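Local coordinates for ribonucleoside-diphosphate reductase (Pseudomonas aeruginosa, PDB 5IM3), which probably reduces ribonucleoside diphosphates to the deoxyribonucleotides needed for DNA synthesis and binds dATP as an allosteric effector, at residues Ser688-Ser693 with Glu746-Ala751; Tyr739-Leu744 with Trp896-Lys901; Met767-Thr772 with Gln872-Asn877; Val854-Ile859 with Leu878-Ala883. All blocks are in the same frame, centred on the assembly; numbering follows the deposited sequence.

Of the parts tied here, helix 679-707 comes first. Interaction 1 joins it to the loop before helix 751-757 and closes a loop of 52 residues. Interaction 2 starts from the same later loop, at 739-744, so the two cross. It closes a much longer loop by reaching the end of helix 885-897. Interactions 3 and 4 both nest inside that loop. Interaction 3 pairs 767-772 with 872-877. Interaction 4 starts at helix 856-866 and ends on strand 878-881, so it crosses interaction 3. Interaction 3 touches all the others: M767 packs on M689 of interaction 1, K901 of interaction 2 probably bonds Q872 O, and L876 packs on I859 of interaction 4.

Interaction 1. Residues Ser688-Ser693 with Glu746-Ala751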
loop_
_atom_site.group_PDB
_atom_site.type_symbol
_atom_site.label_atom_id
_atom_site.label_comp_id
_atom_site.label_asym_id
_atom_site.label_seq_id
_atom_site.Cartn_x
_atom_site.Cartn_y
_atom_site.Cartn_z
ATOM N N SER A 688 -39.696 -28.280 7.622
ATOM C CA SER A 688 -40.442 -27.451 8.564
ATOM C C SER A 688 -41.228 -26.370 7.833
ATOM O O SER A 688 -42.361 -26.052 8.215
ATOM C CB SER A 688 -39.496 -26.832 9.592
ATOM O OG SER A 688 -38.399 -26.197 8.962
ATOM N N MET A 689 -40.651 -25.797 6.773
ATOM C CA MET A 689 -41.389 -24.816 5.985
ATOM C C MET A 689 -42.524 -25.471 5.211
ATOM O O MET A 689 -43.608 -24.892 5.084
ATOM C CB MET A 689 -40.446 -24.086 5.029
ATOM C CG MET A 689 -40.105 -22.676 5.473
ATOM S SD MET A 689 -41.574 -21.665 5.735
ATOM C CE MET A 689 -41.219 -20.990 7.353
ATOM N N GLU A 690 -42.292 -26.674 4.681
ATOM C CA GLU A 690 -43.351 -27.389 3.980
ATOM C C GLU A 690 -44.528 -27.669 4.908
ATOM O O GLU A 690 -45.689 -27.600 4.488
ATOM C CB GLU A 690 -42.803 -28.693 3.400
ATOM C CG GLU A 690 -43.811 -29.471 2.567
ATOM C CD GLU A 690 -43.290 -30.830 2.130
ATOM O OE1 GLU A 690 -42.186 -31.218 2.568
ATOM O OE2 GLU A 690 -43.990 -31.511 1.350
ATOM N N ALA A 691 -44.248 -27.988 6.174
ATOM C CA ALA A 691 -45.319 -28.257 7.126
ATOM C C ALA A 691 -46.091 -26.983 7.455
ATOM O O ALA A 691 -47.324 -26.950 7.366
ATOM C CB ALA A 691 -44.746 -28.885 8.395
ATOM N N ILE A 692 -45.379 -25.920 7.842
ATOM C CA ILE A 692 -46.038 -24.646 8.118
ATOM C C ILE A 692 -46.824 -24.184 6.898
ATOM O O ILE A 692 -47.958 -23.705 7.015
ATOM C CB ILE A 692 -45.000 -23.595 8.558
ATOM C CG1 ILE A 692 -44.319 -24.039 9.854
ATOM C CG2 ILE A 692 -45.661 -22.231 8.748
ATOM C CD1 ILE A 692 -43.174 -23.152 10.292
ATOM N N SER A 693 -46.238 -24.330 5.708
ATOM C CA SER A 693 -46.899 -23.874 4.488
ATOM C C SER A 693 -48.225 -24.590 4.278
ATOM O O SER A 693 -49.245 -23.960 3.972
ATOM C CB SER A 693 -45.984 -24.098 3.289
ATOM O OG SER A 693 -46.716 -23.989 2.087
ATOM N N GLU A 746 -40.567 -33.429 -1.916
ATOM C CA GLU A 746 -41.790 -33.197 -1.161
ATOM C C GLU A 746 -42.015 -34.365 -0.213
ATOM O O GLU A 746 -41.810 -35.522 -0.588
ATOM C CB GLU A 746 -43.001 -33.049 -2.091
ATOM C CG GLU A 746 -42.827 -32.002 -3.178
ATOM C CD GLU A 746 -44.002 -31.953 -4.136
ATOM O OE1 GLU A 746 -43.851 -31.370 -5.231
ATOM O OE2 GLU A 746 -45.071 -32.504 -3.794
ATOM N N THR A 747 -42.446 -34.061 1.012
ATOM C CA THR A 747 -42.707 -35.083 2.018
ATOM C C THR A 747 -44.179 -35.186 2.395
ATOM O O THR A 747 -44.535 -36.048 3.206
ATOM C CB THR A 747 -41.879 -34.811 3.281
ATOM O OG1 THR A 747 -42.407 -33.674 3.972
ATOM C CG2 THR A 747 -40.421 -34.552 2.923
ATOM N N LEU A 748 -45.039 -34.339 1.835
ATOM C CA LEU A 748 -46.469 -34.347 2.111
ATOM C C LEU A 748 -47.236 -34.687 0.839
ATOM O O LEU A 748 -46.665 -34.805 -0.248
ATOM C CB LEU A 748 -46.932 -32.990 2.658
ATOM C CG LEU A 748 -46.881 -32.774 4.173
ATOM C CD1 LEU A 748 -45.496 -33.045 4.742
ATOM C CD2 LEU A 748 -47.324 -31.357 4.501
ATOM N N ASP A 749 -48.549 -34.845 0.989
ATOM C CA ASP A 749 -49.455 -35.059 -0.136
ATOM C C ASP A 749 -50.223 -33.765 -0.374
ATOM O O ASP A 749 -51.139 -33.431 0.385
ATOM C CB ASP A 749 -50.410 -36.219 0.131
ATOM C CG ASP A 749 -51.391 -36.435 -1.007
ATOM O OD1 ASP A 749 -51.080 -36.026 -2.147
ATOM O OD2 ASP A 749 -52.473 -37.009 -0.762
ATOM N N TRP A 750 -49.854 -33.047 -1.431
ATOM C CA TRP A 750 -50.438 -31.746 -1.721
ATOM C C TRP A 750 -51.621 -31.818 -2.676
ATOM O O TRP A 750 -52.358 -30.833 -2.792
ATOM C CB TRP A 750 -49.375 -30.817 -2.311
ATOM C CG TRP A 750 -48.335 -30.394 -1.323
ATOM C CD1 TRP A 750 -47.206 -31.079 -0.978
ATOM C CD2 TRP A 750 -48.326 -29.187 -0.553
ATOM N NE1 TRP A 750 -46.495 -30.373 -0.036
ATOM C CE2 TRP A 750 -47.161 -29.206 0.240
ATOM C CE3 TRP A 750 -49.190 -28.093 -0.455
ATOM C CZ2 TRP A 750 -46.838 -28.171 1.116
ATOM C CZ3 TRP A 750 -48.868 -27.068 0.416
ATOM C CH2 TRP A 750 -47.702 -27.114 1.189
ATOM N N ALA A 751 -51.822 -32.946 -3.356
ATOM C CA ALA A 751 -52.916 -33.035 -4.319
ATOM C C ALA A 751 -54.272 -32.721 -3.703
ATOM O O ALA A 751 -55.040 -31.969 -4.326
ATOM C CB ALA A 751 -52.915 -34.424 -4.972
#
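A buried carboxylate on helix 679-707, that of E690, grips T747, L748 and W750 in the loop that leads into helix 751-757. The side chain is fully extended, with CG anti to the backbone N (chi1 -176°). This carries the carboxylate out to the backbone N-H groups of T747 and L748. OE2 takes the larger share of the bonds. T747 N donates to E690 OE2 over 3.0 Å, on the syn lone pair. W750 NE1 donates to E690 OE2 over 3.1 Å, on the anti lone pair. That bond is straight (172°), and OE2 lies close to the indole plane. L748 N adds a weak bond to the same oxygen. T747 OG1 donates to E690 OE1 over 2.8 Å, from above the carboxylate plane.

The carboxylate and the indole are nearly coplanar, 4° apart. E690 CG lies in the ring plane at its edge, 3.6 Å from W750 CZ2. Further along the same edge, S693 OG is 3.4 Å from W750 CH2. The N-H donors on OE2 probably stabilise a negative charge there. Y694 meets W750 edge-to-face. D749 OD1 accepts a weak capping bond from A751 N. The contact is a helix-to-loop junction of the reductase barrel domain, built on one acidic side chain that receives backbone and indole N-H groups and a threonine hydroxyl just ahead of the next helix.

Interaction 2. Residues Tyr739-Leu744 with Trp896-Lys901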
loop_
_atom_site.group_PDB
_atom_site.type_symbol
_atom_site.label_atom_id
_atom_site.label_comp_id
_atom_site.label_asym_id
_atom_site.label_seq_id
_atom_site.Cartn_x
_atom_site.Cartn_y
_atom_site.Cartn_z
ATOM N N TYR A 739 -29.594 -21.902 -15.871
ATOM C CA TYR A 739 -29.386 -20.776 -14.972
ATOM C C TYR A 739 -30.047 -20.934 -13.608
ATOM O O TYR A 739 -29.933 -20.023 -12.781
ATOM C CB TYR A 739 -29.900 -19.486 -15.619
ATOM C CG TYR A 739 -29.271 -19.163 -16.953
ATOM C CD1 TYR A 739 -27.994 -18.625 -17.031
ATOM C CD2 TYR A 739 -29.962 -19.385 -18.135
ATOM C CE1 TYR A 739 -27.420 -18.325 -18.252
ATOM C CE2 TYR A 739 -29.398 -19.089 -19.357
ATOM C CZ TYR A 739 -28.128 -18.558 -19.411
ATOM O OH TYR A 739 -27.570 -18.267 -20.632
ATOM N N ILE A 740 -30.737 -22.040 -13.344
ATOM C CA ILE A 740 -31.380 -22.235 -12.048
ATOM C C ILE A 740 -31.446 -23.724 -11.749
ATOM O O ILE A 740 -31.735 -24.540 -12.629
ATOM C CB ILE A 740 -32.787 -21.601 -12.005
ATOM C CG1 ILE A 740 -33.449 -21.852 -10.645
ATOM C CG2 ILE A 740 -33.653 -22.142 -13.136
ATOM C CD1 ILE A 740 -34.734 -21.062 -10.432
ATOM N N GLU A 741 -31.180 -24.068 -10.493
ATOM C CA GLU A 741 -31.295 -25.444 -10.023
ATOM C C GLU A 741 -31.712 -25.401 -8.563
ATOM O O GLU A 741 -31.015 -24.803 -7.739
ATOM C CB GLU A 741 -29.977 -26.199 -10.191
ATOM C CG GLU A 741 -30.018 -27.629 -9.690
ATOM C CD GLU A 741 -28.749 -28.388 -10.005
ATOM O OE1 GLU A 741 -28.401 -28.492 -11.200
ATOM O OE2 GLU A 741 -28.096 -28.871 -9.058
ATOM N N VAL A 742 -32.844 -26.022 -8.250
ATOM C CA VAL A 742 -33.382 -26.025 -6.897
ATOM C C VAL A 742 -33.982 -27.396 -6.621
ATOM O O VAL A 742 -34.541 -28.035 -7.518
ATOM C CB VAL A 742 -34.426 -24.902 -6.699
ATOM C CG1 VAL A 742 -35.508 -24.975 -7.756
ATOM C CG2 VAL A 742 -35.035 -24.957 -5.301
ATOM N N ASP A 743 -33.842 -27.854 -5.380
ATOM C CA ASP A 743 -34.432 -29.122 -4.974
ATOM C C ASP A 743 -35.951 -29.046 -5.051
ATOM O O ASP A 743 -36.558 -28.036 -4.688
ATOM C CB ASP A 743 -33.994 -29.469 -3.552
ATOM C CG ASP A 743 -34.539 -30.799 -3.087
ATOM O OD1 ASP A 743 -35.695 -30.834 -2.616
ATOM O OD2 ASP A 743 -33.811 -31.810 -3.189
ATOM N N LEU A 744 -36.570 -30.127 -5.527
ATOM C CA LEU A 744 -38.015 -30.180 -5.717
ATOM C C LEU A 744 -38.665 -31.293 -4.900
ATOM O O LEU A 744 -39.789 -31.705 -5.204
ATOM C CB LEU A 744 -38.340 -30.349 -7.206
ATOM C CG LEU A 744 -38.784 -29.111 -7.994
ATOM C CD1 LEU A 744 -37.910 -27.898 -7.711
ATOM C CD2 LEU A 744 -38.783 -29.422 -9.486
ATOM N N TRP A 896 -28.847 -16.441 -6.648
ATOM C CA TRP A 896 -29.714 -16.374 -7.820
ATOM C C TRP A 896 -29.915 -17.757 -8.427
ATOM O O TRP A 896 -31.039 -18.143 -8.771
ATOM C CB TRP A 896 -29.111 -15.410 -8.843
ATOM C CG TRP A 896 -29.899 -15.273 -10.104
ATOM C CD1 TRP A 896 -31.106 -14.655 -10.255
ATOM C CD2 TRP A 896 -29.524 -15.748 -11.400
ATOM N NE1 TRP A 896 -31.511 -14.723 -11.567
ATOM C CE2 TRP A 896 -30.556 -15.389 -12.290
ATOM C CE3 TRP A 896 -28.417 -16.444 -11.895
ATOM C CZ2 TRP A 896 -30.516 -15.706 -13.644
ATOM C CZ3 TRP A 896 -28.380 -16.757 -13.236
ATOM C CH2 TRP A 896 -29.421 -16.382 -14.098
ATOM N N PHE A 897 -28.832 -18.521 -8.559
ATOM C CA PHE A 897 -28.913 -19.846 -9.168
ATOM C C PHE A 897 -29.845 -20.770 -8.389
ATOM O O PHE A 897 -30.405 -21.711 -8.964
ATOM C CB PHE A 897 -27.506 -20.444 -9.264
ATOM C CG PHE A 897 -27.423 -21.687 -10.101
ATOM C CD1 PHE A 897 -27.554 -21.625 -11.477
ATOM C CD2 PHE A 897 -27.187 -22.918 -9.511
ATOM C CE1 PHE A 897 -27.469 -22.768 -12.248
ATOM C CE2 PHE A 897 -27.101 -24.062 -10.276
ATOM C CZ PHE A 897 -27.243 -23.987 -11.646
ATOM N N ARG A 898 -30.033 -20.518 -7.093
ATOM C CA ARG A 898 -30.841 -21.381 -6.237
ATOM C C ARG A 898 -32.265 -20.870 -6.057
ATOM O O ARG A 898 -32.973 -21.329 -5.154
ATOM C CB ARG A 898 -30.169 -21.552 -4.873
ATOM C CG ARG A 898 -28.852 -22.303 -4.917
ATOM C CD ARG A 898 -29.062 -23.744 -5.352
ATOM N NE ARG A 898 -27.809 -24.450 -5.582
ATOM C CZ ARG A 898 -27.733 -25.683 -6.069
ATOM N NH1 ARG A 898 -28.840 -26.350 -6.369
ATOM N NH2 ARG A 898 -26.549 -26.250 -6.254
ATOM N N GLY A 899 -32.699 -19.931 -6.891
ATOM C CA GLY A 899 -34.085 -19.519 -6.885
ATOM C C GLY A 899 -34.485 -18.606 -5.751
ATOM O O GLY A 899 -35.676 -18.514 -5.440
ATOM N N LEU A 900 -33.536 -17.922 -5.123
ATOM C CA LEU A 900 -33.889 -16.971 -4.079
ATOM C C LEU A 900 -34.502 -15.718 -4.689
ATOM O O LEU A 900 -34.125 -15.285 -5.783
ATOM C CB LEU A 900 -32.661 -16.607 -3.244
ATOM C CG LEU A 900 -32.129 -17.684 -2.293
ATOM C CD1 LEU A 900 -30.898 -17.166 -1.574
ATOM C CD2 LEU A 900 -33.186 -18.122 -1.285
ATOM N N LYS A 901 -35.467 -15.142 -3.976
ATOM C CA LYS A 901 -36.112 -13.915 -4.421
ATOM C C LYS A 901 -35.386 -12.668 -3.945
ATOM O O LYS A 901 -35.360 -11.666 -4.667
ATOM C CB LYS A 901 -37.564 -13.874 -3.928
ATOM C CG LYS A 901 -38.430 -15.009 -4.444
ATOM C CD LYS A 901 -39.878 -14.822 -4.033
ATOM C CE LYS A 901 -40.755 -15.954 -4.539
ATOM N NZ LYS A 901 -42.167 -15.766 -4.122
#
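F897 O, near the end of helix 885-897, receives the backbone of I740 and E741. E741 N donates to F897 O over 2.9 Å. I740 CA adds a CA-H...O contact to F897 O at 3.3 Å. G899, with positive phi (77°), is the C-prime residue of the Schellman motif that ends the helix.

The rings pack on neighbouring parts of 739-741: F897 on the backbone at E741, W896 on Y739. E741 N sits over the centre of one F897 face, 4.0 Å above the plane. Y739 O lies over one face of the W896 ring, toward its rim. Y739 CB touches W896 CH2 at 3.5 Å, and the two side chains run alongside each other.

The charged contact is looser. The chain of R898 bends at chi2 (-65°) and turns its guanidinium back to E741. R898 NH1 makes a weak bond to E741 O at 3.0 Å. The salt bridge from E741 OE2 to R898 NH1 is long, 3.8 Å. R898 NE has a salt-bridge partner in E861.

Helix 489-496 packs on Y739 and W896, and D489 bonds W896 NE1. Helix 724-735 lies against I740 and V742, and helix 856-866 touches V742 through S864. The contact therefore joins the end of helix 885-897 to the loop after helix 724-735.

Interaction 3. Residues Met767-Thr772 with Gln872-Asn877; sequences MAIAPT and QAQSLN
Q872 starts the contact with M767, and the two chains then run nearly parallel, 15° apart. Q872 N makes a weak bond to M767 O. Q872 CB lies only 3.1 Å from M767 O. The amide of Q872 leads elsewhere, with OE1 bonded to T591 N.

A873 contributes its carbonyl. I769 N donates to A873 O over 3.3 Å, in the carbonyl plane. A768 CA gives a CA-H...O contact to the same oxygen.

Q874 is bridged to I769. Q874 CB lies 3.6 Å from I769 CB, and the side chains run alongside each other. Q874 OE1 passes near I769 CD1 and bonds R866 NE. S875 N then donates to I769 O over 2.8 Å, almost straight at 170°. S875 OG meets P771 CD at 3.2 Å and bonds C587 O.

I769 thus bonds the residues before and after Q874, the pattern of a single parallel bridge. P771 has no N-H to carry the pairing on. The hydrogen bonds across the contact are all between backbones. These pair the two segments, while the polar ends of Q872, Q874 and S875 tie 872-877 to T591, R866 and C587.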
loop_
_atom_site.group_PDB
_atom_site.type_symbol
_atom_site.label_atom_id
_atom_site.label_comp_id
_atom_site.label_asym_id
_atom_site.label_seq_id
_atom_site.Cartn_x
_atom_site.Cartn_y
_atom_site.Cartn_z
ATOM N N MET A 767 -47.332 -16.163 3.620
ATOM C CA MET A 767 -46.097 -16.377 4.360
ATOM C C MET A 767 -45.014 -15.390 3.948
ATOM O O MET A 767 -44.877 -15.048 2.769
ATOM C CB MET A 767 -45.592 -17.797 4.144
ATOM C CG MET A 767 -46.623 -18.854 4.472
ATOM S SD MET A 767 -46.185 -20.436 3.756
ATOM C CE MET A 767 -44.790 -20.872 4.788
ATOM N N ALA A 768 -44.243 -14.950 4.940
ATOM C CA ALA A 768 -43.065 -14.123 4.723
ATOM C C ALA A 768 -42.240 -14.164 5.999
ATOM O O ALA A 768 -42.794 -14.020 7.093
ATOM C CB ALA A 768 -43.449 -12.684 4.370
ATOM N N ILE A 769 -40.934 -14.371 5.864
ATOM C CA ILE A 769 -40.031 -14.451 7.008
ATOM C C ILE A 769 -39.342 -13.098 7.127
ATOM O O ILE A 769 -38.427 -12.777 6.364
ATOM C CB ILE A 769 -39.025 -15.596 6.869
ATOM C CG1 ILE A 769 -39.755 -16.937 6.763
ATOM C CG2 ILE A 769 -38.072 -15.614 8.062
ATOM C CD1 ILE A 769 -38.829 -18.122 6.505
ATOM N N ALA A 770 -39.777 -12.311 8.095
ATOM C CA ALA A 770 -39.258 -10.986 8.370
ATOM C C ALA A 770 -38.334 -11.016 9.575
ATOM O O ALA A 770 -38.345 -11.974 10.355
ATOM C CB ALA A 770 -40.412 -10.014 8.632
ATOM N N PRO A 771 -37.509 -9.986 9.762
ATOM C CA PRO A 771 -36.733 -9.895 11.003
ATOM C C PRO A 771 -37.662 -9.854 12.207
ATOM O O PRO A 771 -38.815 -9.429 12.113
ATOM C CB PRO A 771 -35.949 -8.587 10.841
ATOM C CG PRO A 771 -35.890 -8.365 9.359
ATOM C CD PRO A 771 -37.191 -8.887 8.837
ATOM N N THR A 772 -37.148 -10.312 13.348
ATOM C CA THR A 772 -37.949 -10.478 14.558
ATOM C C THR A 772 -37.182 -9.990 15.776
ATOM O O THR A 772 -37.261 -10.585 16.856
ATOM C CB THR A 772 -38.353 -11.938 14.757
ATOM O OG1 THR A 772 -37.180 -12.725 14.995
ATOM C CG2 THR A 772 -39.087 -12.478 13.537
ATOM N N GLN A 872 -44.307 -15.355 -0.574
ATOM C CA GLN A 872 -43.570 -14.098 -0.630
ATOM C C GLN A 872 -42.072 -14.408 -0.565
ATOM O O GLN A 872 -41.623 -15.251 -1.348
ATOM C CB GLN A 872 -44.081 -13.155 0.458
ATOM C CG GLN A 872 -45.577 -12.910 0.422
ATOM C CD GLN A 872 -45.967 -11.619 1.116
ATOM O OE1 GLN A 872 -45.480 -10.541 0.770
ATOM N NE2 GLN A 872 -46.843 -11.723 2.105
ATOM N N ALA A 873 -41.286 -13.786 0.306
ATOM C CA ALA A 873 -39.840 -13.993 0.338
ATOM C C ALA A 873 -39.406 -14.129 1.796
ATOM O O ALA A 873 -40.211 -14.426 2.686
ATOM C CB ALA A 873 -39.128 -12.853 -0.405
ATOM N N GLN A 874 -38.114 -13.923 2.055
ATOM C CA GLN A 874 -37.576 -14.005 3.406
ATOM C C GLN A 874 -36.363 -13.096 3.525
ATOM O O GLN A 874 -35.526 -13.041 2.618
ATOM C CB GLN A 874 -37.193 -15.449 3.766
ATOM C CG GLN A 874 -36.257 -16.118 2.779
ATOM C CD GLN A 874 -36.183 -17.623 2.968
ATOM O OE1 GLN A 874 -35.841 -18.114 4.046
ATOM N NE2 GLN A 874 -36.512 -18.364 1.916
ATOM N N SER A 875 -36.279 -12.381 4.646
ATOM C CA SER A 875 -35.136 -11.512 4.910
ATOM C C SER A 875 -33.906 -12.359 5.208
ATOM O O SER A 875 -33.869 -13.082 6.211
ATOM C CB SER A 875 -35.440 -10.581 6.078
ATOM O OG SER A 875 -36.564 -9.777 5.794
ATOM N N LEU A 876 -32.900 -12.267 4.347
ATOM C CA LEU A 876 -31.753 -13.172 4.383
ATOM C C LEU A 876 -30.469 -12.363 4.510
ATOM O O LEU A 876 -29.935 -11.874 3.511
ATOM C CB LEU A 876 -31.720 -14.047 3.136
ATOM C CG LEU A 876 -30.653 -15.142 3.144
ATOM C CD1 LEU A 876 -30.914 -16.142 4.265
ATOM C CD2 LEU A 876 -30.606 -15.841 1.797
ATOM N N ASN A 877 -29.967 -12.232 5.733
ATOM C CA ASN A 877 -28.635 -11.688 5.939
ATOM C C ASN A 877 -27.593 -12.746 5.609
ATOM O O ASN A 877 -27.781 -13.933 5.889
ATOM C CB ASN A 877 -28.465 -11.210 7.377
ATOM C CG ASN A 877 -29.337 -10.020 7.694
ATOM O OD1 ASN A 877 -29.504 -9.120 6.872
ATOM N ND2 ASN A 877 -29.915 -10.016 8.887
#

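Interaction 4. Residues Val854-Ile859 with Leu878-Ala883; sequences VETRWI and LYIAGA
T856, in the first turn of helix 856-866, makes the one hydrogen bond across this contact, to Y879. T856 OG1 donates to Y879 O over 2.8 Å. The hydroxyl comes in 30° out of the carbonyl plane, with a C=O...donor angle of 144°. T856 OG1 also packs 3.5 Å from I880 CG1, and these two side chains cross at about a right angle. The first torsion of T856 puts OG1 beside its own backbone N (chi1 -50°) and leaves CG2 anti to that N. The two branches can therefore meet different residues of strand 878-881.

Strand 878-881 pairs in parallel with strand 906-909. L878 and I880 both share backbone hydrogen bonds with R907. Helix 885-897 lies between the two strands in sequence, which makes a beta-alpha-beta crossover. That helix also packs on this contact: T891 touches T856, Y892 touches L878, and L888 touches I880. Y879 OH turns to E786 instead.

Apolar contacts lie beside the hydroxyl bond. T856 CG2 touches L878 CD2 at 3.8 Å, and here too the side chains cross at about a right angle. I859 lies nearly one turn further along the helix. I859 CG2 approaches L878 CD2 at 4.2 Å, with the two side chains passing in opposite directions. L878 CD2 thus meets a methyl from each of the two helix residues. L876, just ahead of the strand, also packs on I859.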
loop_
_atom_site.group_PDB
_atom_site.type_symbol
_atom_site.label_atom_id
_atom_site.label_comp_id
_atom_site.label_asym_id
_atom_site.label_seq_id
_atom_site.Cartn_x
_atom_site.Cartn_y
_atom_site.Cartn_z
ATOM N N VAL A 854 -19.820 -20.275 9.904
ATOM C CA VAL A 854 -20.635 -21.168 9.087
ATOM C C VAL A 854 -20.487 -20.718 7.641
ATOM O O VAL A 854 -20.667 -19.532 7.334
ATOM C CB VAL A 854 -22.115 -21.156 9.512
ATOM C CG1 VAL A 854 -22.939 -22.040 8.581
ATOM C CG2 VAL A 854 -22.267 -21.625 10.950
ATOM N N GLU A 855 -20.166 -21.656 6.757
ATOM C CA GLU A 855 -19.996 -21.312 5.354
ATOM C C GLU A 855 -21.304 -20.785 4.780
ATOM O O GLU A 855 -22.388 -21.295 5.083
ATOM C CB GLU A 855 -19.512 -22.522 4.562
ATOM C CG GLU A 855 -18.147 -23.024 4.993
ATOM C CD GLU A 855 -17.633 -24.125 4.098
ATOM O OE1 GLU A 855 -17.577 -23.904 2.869
ATOM O OE2 GLU A 855 -17.294 -25.212 4.614
ATOM N N THR A 856 -21.193 -19.750 3.948
ATOM C CA THR A 856 -22.375 -19.059 3.447
ATOM C C THR A 856 -23.274 -19.986 2.641
ATOM O O THR A 856 -24.494 -19.791 2.607
ATOM C CB THR A 856 -21.943 -17.860 2.602
ATOM O OG1 THR A 856 -20.985 -17.085 3.335
ATOM C CG2 THR A 856 -23.132 -16.976 2.256
ATOM N N ARG A 857 -22.698 -21.001 1.996
ATOM C CA ARG A 857 -23.490 -21.894 1.155
ATOM C C ARG A 857 -24.583 -22.608 1.945
ATOM O O ARG A 857 -25.642 -22.919 1.388
ATOM C CB ARG A 857 -22.579 -22.912 0.467
ATOM C CG ARG A 857 -21.634 -23.656 1.398
ATOM C CD ARG A 857 -20.767 -24.627 0.613
ATOM N NE ARG A 857 -19.677 -25.180 1.415
ATOM C CZ ARG A 857 -19.708 -26.360 2.031
ATOM N NH1 ARG A 857 -20.777 -27.142 1.949
ATOM N NH2 ARG A 857 -18.658 -26.764 2.733
ATOM N N TRP A 858 -24.351 -22.887 3.230
ATOM C CA TRP A 858 -25.393 -23.517 4.037
ATOM C C TRP A 858 -26.586 -22.587 4.220
ATOM O O TRP A 858 -27.739 -23.024 4.144
ATOM C CB TRP A 858 -24.833 -23.935 5.396
ATOM C CG TRP A 858 -23.728 -24.936 5.320
ATOM C CD1 TRP A 858 -22.409 -24.718 5.584
ATOM C CD2 TRP A 858 -23.841 -26.322 4.965
ATOM N NE1 TRP A 858 -21.693 -25.876 5.410
ATOM C CE2 TRP A 858 -22.549 -26.875 5.029
ATOM C CE3 TRP A 858 -24.910 -27.145 4.595
ATOM C CZ2 TRP A 858 -22.294 -28.214 4.739
ATOM C CZ3 TRP A 858 -24.654 -28.475 4.304
ATOM C CH2 TRP A 858 -23.357 -28.996 4.381
ATOM N N ILE A 859 -26.327 -21.300 4.462
ATOM C CA ILE A 859 -27.408 -20.344 4.688
ATOM C C ILE A 859 -28.202 -20.124 3.407
ATOM O O ILE A 859 -29.427 -19.950 3.441
ATOM C CB ILE A 859 -26.838 -19.021 5.235
ATOM C CG1 ILE A 859 -25.927 -19.277 6.440
ATOM C CG2 ILE A 859 -27.960 -18.069 5.623
ATOM C CD1 ILE A 859 -26.598 -20.001 7.580
ATOM N N LEU A 878 -26.502 -12.318 4.988
ATOM C CA LEU A 878 -25.413 -13.211 4.629
ATOM C C LEU A 878 -24.139 -12.767 5.328
ATOM O O LEU A 878 -23.841 -11.570 5.405
ATOM C CB LEU A 878 -25.204 -13.253 3.114
ATOM C CG LEU A 878 -26.315 -13.942 2.317
ATOM C CD1 LEU A 878 -25.991 -13.905 0.837
ATOM C CD2 LEU A 878 -26.522 -15.381 2.769
ATOM N N TYR A 879 -23.403 -13.746 5.848
ATOM C CA TYR A 879 -22.174 -13.511 6.592
ATOM C C TYR A 879 -21.025 -14.144 5.824
ATOM O O TYR A 879 -21.067 -15.335 5.506
ATOM C CB TYR A 879 -22.279 -14.087 8.004
ATOM C CG TYR A 879 -23.461 -13.540 8.766
ATOM C CD1 TYR A 879 -24.723 -14.102 8.625
ATOM C CD2 TYR A 879 -23.318 -12.451 9.614
ATOM C CE1 TYR A 879 -25.808 -13.599 9.314
ATOM C CE2 TYR A 879 -24.398 -11.944 10.308
ATOM C CZ TYR A 879 -25.638 -12.519 10.153
ATOM O OH TYR A 879 -26.712 -12.008 10.844
ATOM N N ILE A 880 -20.010 -13.345 5.517
ATOM C CA ILE A 880 -18.896 -13.784 4.692
ATOM C C ILE A 880 -17.611 -13.324 5.358
ATOM O O ILE A 880 -17.349 -12.118 5.446
ATOM C CB ILE A 880 -18.989 -13.244 3.259
ATOM C CG1 ILE A 880 -20.256 -13.779 2.583
ATOM C CG2 ILE A 880 -17.734 -13.624 2.474
ATOM C CD1 ILE A 880 -20.448 -13.318 1.155
ATOM N N ALA A 881 -16.816 -14.277 5.830
ATOM C CA ALA A 881 -15.450 -14.004 6.241
ATOM C C ALA A 881 -14.511 -14.291 5.077
ATOM O O ALA A 881 -14.820 -15.088 4.187
ATOM C CB ALA A 881 -15.067 -14.845 7.459
ATOM N N GLY A 882 -13.361 -13.625 5.086
ATOM C CA GLY A 882 -12.445 -13.693 3.966
ATOM C C GLY A 882 -12.594 -12.477 3.078
ATOM O O GLY A 882 -11.600 -11.882 2.652
ATOM N N ALA A 883 -13.845 -12.110 2.798
ATOM C CA ALA A 883 -14.185 -10.896 2.062
ATOM C C ALA A 883 -13.308 -10.684 0.837
ATOM O O ALA A 883 -12.252 -10.047 0.918
ATOM C CB ALA A 883 -14.089 -9.675 2.976
#